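Putative glucarate dehydratase (Pseudomonas fluorescens, PDB 4IT1) probably catalyses the magnesium-dependent dehydration of D-glucarate to 5-dehydro-4-deoxy-D-glucarate, as a member of the mandelate racemase/muconate lactonizing enzyme family. Local coordinates at residues Q265-M277 with T284-D296. Sequence-based numbering, arbitrary orientation.
Sequences QYYEDPTPGLEGM and TGLPLATNMVVTD. With MG (magnesium ion), chain E.
Glu-268 OE2 and Asn-291 OD1 bind one magnesium ion, at 2.1 Å from OE2 and 2.2 Å from OD1, their carboxylate and amide planes turned 80° apart. Asp-243 and three waters complete the shell. The extended Glu-268 chain, with CG anti to the backbone N (chi1 -174°), carries its carboxylate past Ala-289 to the metal. Asp-269 forms the second shell: OD2 accepts hydrogen bonds from the Asn-291 N-H, on its syn side (N to OD2 2.9 Å), and from a metal-bound water, while OD1 receives the Thr-290 hydroxyl. That same OG1 accepts the backbone N-H groups of Met-292 and Val-293, an ST turn and ST motif that fix the bend after the strand. With an alanine here, the Thr-290 hydroxyl, the Asn-291 N-H and the metal-bound water would probably lose the carboxylate that accepts all three. Three backbone bonds pair the strands in parallel, including Ala-289 N to Tyr-267 O (2.8 Å). On the strand face that carries Leu-288, Met-277 of helix 274-284 bends its CE against Leu-288 CB (3.8 Å); farther along, Leu-274 CD2 meets Val-293 CB. This is a beta-alpha-beta unit of the enolase-superfamily barrel, whose C-terminal strand ends present the magnesium ligands.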
ATOM      1  N   GLN A 265      29.355  -1.108  -0.784  1.00 45.94           N
ATOM      2  CA  GLN A 265      28.100  -1.380  -1.489  1.00 51.55           C
ATOM      3  C   GLN A 265      27.218  -0.127  -1.590  1.00 60.85           C
ATOM      4  O   GLN A 265      26.719   0.193  -2.675  1.00 65.62           O
ATOM      5  CB  GLN A 265      27.324  -2.523  -0.820  1.00 49.57           C
ATOM      6  CG  GLN A 265      26.197  -3.074  -1.683  1.00 48.50           C
ATOM      7  CD  GLN A 265      25.350  -4.128  -0.981  1.00 58.56           C
ATOM      8  OE1 GLN A 265      25.013  -3.993   0.193  1.00 57.79           O
ATOM      9  NE2 GLN A 265      24.991  -5.182  -1.710  1.00 66.01           N
ATOM     10  N   TYR A 266      27.015   0.561  -0.459  1.00 54.61           N
ATOM     11  CA  TYR A 266      26.329   1.866  -0.437  1.00 53.67           C
ATOM     12  C   TYR A 266      26.713   2.734   0.765  1.00 53.79           C
ATOM     13  O   TYR A 266      27.198   2.228   1.773  1.00 55.21           O
ATOM     14  CB  TYR A 266      24.793   1.725  -0.550  1.00 46.26           C
ATOM     15  CG  TYR A 266      24.051   1.094   0.629  1.00 47.96           C
ATOM     16  CD1 TYR A 266      23.975   1.727   1.874  1.00 49.05           C
ATOM     17  CD2 TYR A 266      23.365  -0.108   0.475  1.00 48.36           C
ATOM     18  CE1 TYR A 266      23.269   1.160   2.935  1.00 43.59           C
ATOM     19  CE2 TYR A 266      22.659  -0.681   1.531  1.00 41.70           C
ATOM     20  CZ  TYR A 266      22.617  -0.049   2.756  1.00 46.86           C
ATOM     21  OH  TYR A 266      21.911  -0.631   3.801  1.00 53.49           O
ATOM     22  N   TYR A 267      26.491   4.042   0.632  1.00 52.95           N
ATOM     23  CA  TYR A 267      26.699   5.005   1.711  1.00 48.78           C
ATOM     24  C   TYR A 267      25.336   5.437   2.243  1.00 50.62           C
ATOM     25  O   TYR A 267      24.508   5.963   1.488  1.00 48.57           O
ATOM     26  CB  TYR A 267      27.409   6.249   1.190  1.00 53.55           C
ATOM     27  CG  TYR A 267      28.810   6.060   0.639  1.00 57.57           C
ATOM     28  CD1 TYR A 267      29.032   5.394  -0.571  1.00 59.06           C
ATOM     29  CD2 TYR A 267      29.909   6.604   1.301  1.00 61.26           C
ATOM     30  CE1 TYR A 267      30.318   5.243  -1.078  1.00 64.65           C
ATOM     31  CE2 TYR A 267      31.197   6.468   0.799  1.00 63.05           C
ATOM     32  CZ  TYR A 267      31.399   5.786  -0.385  1.00 64.11           C
ATOM     33  OH  TYR A 267      32.679   5.652  -0.874  1.00 66.50           O
ATOM     34  N   GLU A 268      25.075   5.203   3.519  1.00 42.88           N
ATOM     35  CA  GLU A 268      23.855   5.659   4.172  1.00 40.71           C
ATOM     36  C   GLU A 268      24.039   7.033   4.806  1.00 38.66           C
ATOM     37  O   GLU A 268      24.865   7.183   5.640  1.00 38.04           O
ATOM     38  CB  GLU A 268      23.421   4.666   5.246  1.00 40.94           C
ATOM     39  CG  GLU A 268      22.072   4.974   5.881  1.00 50.74           C
ATOM     40  CD  GLU A 268      21.827   4.301   7.217  1.00 55.67           C
ATOM     41  OE1 GLU A 268      22.377   3.238   7.480  1.00 62.69           O
ATOM     42  OE2 GLU A 268      21.060   4.828   8.020  1.00 58.20           O
ATOM     43  N   ASP A 269      23.270   8.025   4.392  1.00 41.62           N
ATOM     44  CA  ASP A 269      23.316   9.379   5.001  1.00 44.23           C
ATOM     45  C   ASP A 269      24.732   9.865   5.296  1.00 40.43           C
ATOM     46  O   ASP A 269      25.064  10.133   6.448  1.00 41.32           O
ATOM     47  CB  ASP A 269      22.511   9.420   6.309  1.00 34.26           C
ATOM     48  CG  ASP A 269      21.047   9.174   6.090  1.00 41.52           C
ATOM     49  OD1 ASP A 269      20.480   9.800   5.171  1.00 37.44           O
ATOM     50  OD2 ASP A 269      20.459   8.346   6.824  1.00 41.03           O
ATOM     51  N   PRO A 270      25.591   9.955   4.271  1.00 42.36           N
ATOM     52  CA  PRO A 270      26.908  10.490   4.612  1.00 41.77           C
ATOM     53  C   PRO A 270      26.897  11.998   4.898  1.00 42.52           C
ATOM     54  O   PRO A 270      27.759  12.490   5.621  1.00 40.03           O
ATOM     55  CB  PRO A 270      27.745  10.185   3.368  1.00 38.47           C
ATOM     56  CG  PRO A 270      26.759  10.019   2.262  1.00 37.05           C
ATOM     57  CD  PRO A 270      25.534   9.436   2.894  1.00 43.06           C
ATOM     58  N   THR A 271      25.929  12.707   4.322  1.00 43.04           N
ATOM     59  CA  THR A 271      25.883  14.169   4.344  1.00 37.92           C
ATOM     60  C   THR A 271      24.441  14.645   4.609  1.00 37.50           C
ATOM     61  O   THR A 271      23.493  14.010   4.153  1.00 41.38           O
ATOM     62  CB  THR A 271      26.492  14.741   3.043  1.00 40.42           C
ATOM     63  OG1 THR A 271      26.909  16.096   3.241  1.00 42.63           O
ATOM     64  CG2 THR A 271      25.536  14.653   1.875  1.00 35.93           C
ATOM     65  N   PRO A 272      24.257  15.742   5.371  1.00 40.70           N
ATOM     66  CA  PRO A 272      22.883  16.028   5.809  1.00 43.56           C
ATOM     67  C   PRO A 272      21.989  16.690   4.748  1.00 42.04           C
ATOM     68  O   PRO A 272      22.490  17.340   3.830  1.00 42.68           O
ATOM     69  CB  PRO A 272      23.087  16.950   7.010  1.00 42.32           C
ATOM     70  CG  PRO A 272      24.375  17.658   6.725  1.00 49.70           C
ATOM     71  CD  PRO A 272      25.210  16.773   5.829  1.00 46.24           C
ATOM     72  N   GLY A 273      20.678  16.483   4.868  1.00 44.56           N
ATOM     73  CA  GLY A 273      19.692  17.172   4.033  1.00 40.79           C
ATOM     74  C   GLY A 273      19.414  16.579   2.660  1.00 44.19           C
ATOM     75  O   GLY A 273      20.298  16.006   2.016  1.00 38.60           O
ATOM     76  N   LEU A 274      18.172  16.730   2.206  1.00 42.06           N
ATOM     77  CA  LEU A 274      17.791  16.327   0.851  1.00 43.88           C
ATOM     78  C   LEU A 274      18.693  16.932  -0.236  1.00 48.49           C
ATOM     79  O   LEU A 274      19.102  16.241  -1.182  1.00 41.84           O
ATOM     80  CB  LEU A 274      16.335  16.692   0.578  1.00 40.69           C
ATOM     81  CG  LEU A 274      15.239  15.826   1.186  1.00 45.69           C
ATOM     82  CD1 LEU A 274      13.867  16.369   0.796  1.00 40.28           C
ATOM     83  CD2 LEU A 274      15.397  14.379   0.748  1.00 38.75           C
ATOM     84  N   GLU A 275      19.021  18.212  -0.080  1.00 44.83           N
ATOM     85  CA  GLU A 275      19.798  18.928  -1.088  1.00 49.09           C
ATOM     86  C   GLU A 275      21.240  18.436  -1.149  1.00 50.20           C
ATOM     87  O   GLU A 275      21.788  18.246  -2.239  1.00 47.32           O
ATOM     88  CB  GLU A 275      19.740  20.444  -0.856  1.00 52.16           C
ATOM     89  CG  GLU A 275      18.347  21.051  -1.013  1.00 63.98           C
ATOM     90  CD  GLU A 275      17.541  21.117   0.287  1.00 79.10           C
ATOM     91  OE1 GLU A 275      16.679  22.016   0.384  1.00 89.26           O
ATOM     92  OE2 GLU A 275      17.752  20.294   1.214  1.00 65.78           O
ATOM     93  N   GLY A 276      21.840  18.206   0.019  1.00 50.91           N
ATOM     94  CA  GLY A 276      23.220  17.726   0.109  1.00 44.99           C
ATOM     95  C   GLY A 276      23.378  16.316  -0.434  1.00 46.28           C
ATOM     96  O   GLY A 276      24.329  16.028  -1.173  1.00 48.13           O
ATOM     97  N   MET A 277      22.444  15.442  -0.069  1.00 42.40           N
ATOM     98  CA  MET A 277      22.419  14.065  -0.562  1.00 41.44           C
ATOM     99  C   MET A 277      22.284  14.023  -2.088  1.00 49.02           C
ATOM    100  O   MET A 277      23.021  13.296  -2.762  1.00 47.73           O
ATOM    101  CB  MET A 277      21.311  13.267   0.122  1.00 36.19           C
ATOM    102  CG  MET A 277      21.567  13.008   1.606  1.00 43.42           C
ATOM    103  SD  MET A 277      22.775  11.707   1.976  1.00 43.04           S
ATOM    104  CE  MET A 277      21.744  10.281   1.638  1.00 39.95           C
ATOM    105  N   THR A 284      29.005  12.319  -7.773  1.00 54.73           N
ATOM    106  CA  THR A 284      29.758  11.068  -7.660  1.00 54.85           C
ATOM    107  C   THR A 284      29.110   9.890  -8.396  1.00 58.85           C
ATOM    108  O   THR A 284      29.806   8.992  -8.866  1.00 55.93           O
ATOM    109  CB  THR A 284      29.939  10.645  -6.193  1.00 56.36           C
ATOM    110  OG1 THR A 284      28.658  10.344  -5.626  1.00 61.74           O
ATOM    111  CG2 THR A 284      30.628  11.742  -5.377  1.00 58.16           C
ATOM    112  N   GLY A 285      27.781   9.891  -8.478  1.00 55.67           N
ATOM    113  CA  GLY A 285      27.033   8.748  -8.996  1.00 48.32           C
ATOM    114  C   GLY A 285      26.892   7.619  -7.980  1.00 49.76           C
ATOM    115  O   GLY A 285      26.389   6.544  -8.309  1.00 46.95           O
ATOM    116  N   LEU A 286      27.322   7.860  -6.740  1.00 51.79           N
ATOM    117  CA  LEU A 286      27.274   6.837  -5.681  1.00 49.47           C
ATOM    118  C   LEU A 286      25.864   6.487  -5.196  1.00 54.52           C
ATOM    119  O   LEU A 286      24.975   7.355  -5.188  1.00 49.31           O
ATOM    120  CB  LEU A 286      28.135   7.256  -4.498  1.00 54.36           C
ATOM    121  CG  LEU A 286      29.642   7.148  -4.730  1.00 71.88           C
ATOM    122  CD1 LEU A 286      30.387   7.799  -3.576  1.00 68.08           C
ATOM    123  CD2 LEU A 286      30.080   5.701  -4.927  1.00 62.09           C
ATOM    124  N   PRO A 287      25.654   5.213  -4.789  1.00 51.02           N
ATOM    125  CA  PRO A 287      24.346   4.802  -4.268  1.00 52.33           C
ATOM    126  C   PRO A 287      24.144   5.270  -2.829  1.00 52.52           C
ATOM    127  O   PRO A 287      24.805   4.771  -1.902  1.00 44.66           O
ATOM    128  CB  PRO A 287      24.386   3.262  -4.338  1.00 48.33           C
ATOM    129  CG  PRO A 287      25.781   2.889  -4.758  1.00 48.73           C
ATOM    130  CD  PRO A 287      26.639   4.117  -4.716  1.00 48.48           C
ATOM    131  N   LEU A 288      23.241   6.233  -2.652  1.00 51.15           N
ATOM    132  CA  LEU A 288      22.977   6.794  -1.330  1.00 44.35           C
ATOM    133  C   LEU A 288      21.707   6.233  -0.722  1.00 37.19           C
ATOM    134  O   LEU A 288      20.652   6.181  -1.366  1.00 44.39           O
ATOM    135  CB  LEU A 288      22.952   8.319  -1.369  1.00 39.88           C
ATOM    136  CG  LEU A 288      24.181   8.991  -1.991  1.00 48.33           C
ATOM    137  CD1 LEU A 288      24.021  10.501  -1.972  1.00 46.63           C
ATOM    138  CD2 LEU A 288      25.471   8.574  -1.294  1.00 49.81           C
ATOM    139  N   ALA A 289      21.836   5.796   0.525  1.00 33.33           N
ATOM    140  CA  ALA A 289      20.725   5.276   1.303  1.00 36.39           C
ATOM    141  C   ALA A 289      20.422   6.268   2.417  1.00 40.96           C
ATOM    142  O   ALA A 289      21.289   7.073   2.783  1.00 40.19           O
ATOM    143  CB  ALA A 289      21.091   3.924   1.899  1.00 35.10           C
ATOM    144  N   THR A 290      19.208   6.205   2.962  1.00 38.61           N
ATOM    145  CA  THR A 290      18.835   7.092   4.058  1.00 38.96           C
ATOM    146  C   THR A 290      17.857   6.470   5.044  1.00 34.82           C
ATOM    147  O   THR A 290      17.008   5.667   4.678  1.00 35.42           O
ATOM    148  CB  THR A 290      18.203   8.413   3.540  1.00 38.37           C
ATOM    149  OG1 THR A 290      18.124   9.363   4.615  1.00 35.46           O
ATOM    150  CG2 THR A 290      16.806   8.179   2.992  1.00 32.93           C
ATOM    151  N   ASN A 291      17.988   6.856   6.304  1.00 42.21           N
ATOM    152  CA  ASN A 291      16.841   6.838   7.202  1.00 44.10           C
ATOM    153  C   ASN A 291      16.754   8.142   8.010  1.00 44.81           C
ATOM    154  O   ASN A 291      16.357   8.160   9.178  1.00 47.94           O
ATOM    155  CB  ASN A 291      16.761   5.545   8.038  1.00 41.36           C
ATOM    156  CG  ASN A 291      17.950   5.328   8.955  1.00 41.68           C
ATOM    157  OD1 ASN A 291      18.891   6.122   9.021  1.00 47.15           O
ATOM    158  ND2 ASN A 291      17.904   4.222   9.687  1.00 55.23           N
ATOM    159  N   MET A 292      17.129   9.234   7.348  1.00 46.92           N
ATOM    160  CA  MET A 292      17.153  10.567   7.956  1.00 47.85           C
ATOM    161  C   MET A 292      16.392  11.577   7.121  1.00 45.30           C
ATOM    162  O   MET A 292      15.582  12.329   7.659  1.00 46.94           O
ATOM    163  CB  MET A 292      18.585  11.050   8.181  1.00 39.18           C
ATOM    164  CG  MET A 292      19.233  10.439   9.418  1.00 48.27           C
ATOM    165  SD  MET A 292      20.968  10.870   9.619  1.00 51.52           S
ATOM    166  CE  MET A 292      20.840  12.509  10.351  1.00 56.08           C
ATOM    167  N   VAL A 293      16.639  11.584   5.811  1.00 40.51           N
ATOM    168  CA  VAL A 293      15.980  12.547   4.935  1.00 39.00           C
ATOM    169  C   VAL A 293      14.694  12.020   4.293  1.00 42.66           C
ATOM    170  O   VAL A 293      13.923  12.786   3.718  1.00 43.12           O
ATOM    171  CB  VAL A 293      16.940  13.149   3.898  1.00 40.01           C
ATOM    172  CG1 VAL A 293      18.090  13.843   4.607  1.00 36.28           C
ATOM    173  CG2 VAL A 293      17.455  12.079   2.935  1.00 47.43           C
ATOM    174  N   VAL A 294      14.458  10.716   4.391  1.00 42.63           N
ATOM    175  CA  VAL A 294      13.188  10.142   3.957  1.00 37.83           C
ATOM    176  C   VAL A 294      12.699   9.241   5.081  1.00 44.64           C
ATOM    177  O   VAL A 294      13.094   8.074   5.175  1.00 35.92           O
ATOM    178  CB  VAL A 294      13.304   9.366   2.613  1.00 39.44           C
ATOM    179  CG1 VAL A 294      11.986   8.703   2.249  1.00 40.41           C
ATOM    180  CG2 VAL A 294      13.728  10.290   1.488  1.00 41.26           C
ATOM    181  N   THR A 295      11.858   9.809   5.945  1.00 39.88           N
ATOM    182  CA  THR A 295      11.362   9.117   7.129  1.00 41.27           C
ATOM    183  C   THR A 295       9.842   9.119   7.181  1.00 44.20           C
ATOM    184  O   THR A 295       9.263   8.546   8.103  1.00 52.00           O
ATOM    185  CB  THR A 295      11.902   9.731   8.441  1.00 42.28           C
ATOM    186  OG1 THR A 295      11.420  11.079   8.582  1.00 40.89           O
ATOM    187  CG2 THR A 295      13.421   9.726   8.463  1.00 35.25           C
ATOM    188  N   ASP A 296       9.200   9.766   6.205  1.00 39.06           N
ATOM    189  CA  ASP A 296       7.735   9.751   6.094  1.00 37.39           C
ATOM    190  C   ASP A 296       7.314  10.015   4.655  1.00 37.21           C
ATOM    191  O   ASP A 296       8.154  10.302   3.800  1.00 41.47           O
ATOM    192  CB  ASP A 296       7.062  10.739   7.079  1.00 39.14           C
ATOM    193  CG  ASP A 296       7.251  12.215   6.686  1.00 41.38           C
ATOM    194  OD1 ASP A 296       7.161  12.575   5.490  1.00 41.74           O
ATOM    195  OD2 ASP A 296       7.466  13.030   7.595  1.00 49.43           O
TER
HETATM  196 MG    MG E 501      20.811   5.630   9.942  1.00 53.20          MG
HETATM  197  O   HOH W   1      21.410   7.481   9.000  1.00 41.55           O
HETATM  198  O   HOH W   2      20.260   3.945  11.065  1.00 44.79           O
HETATM  199  O   HOH W   3      20.379   6.760  11.591  1.00 55.88           O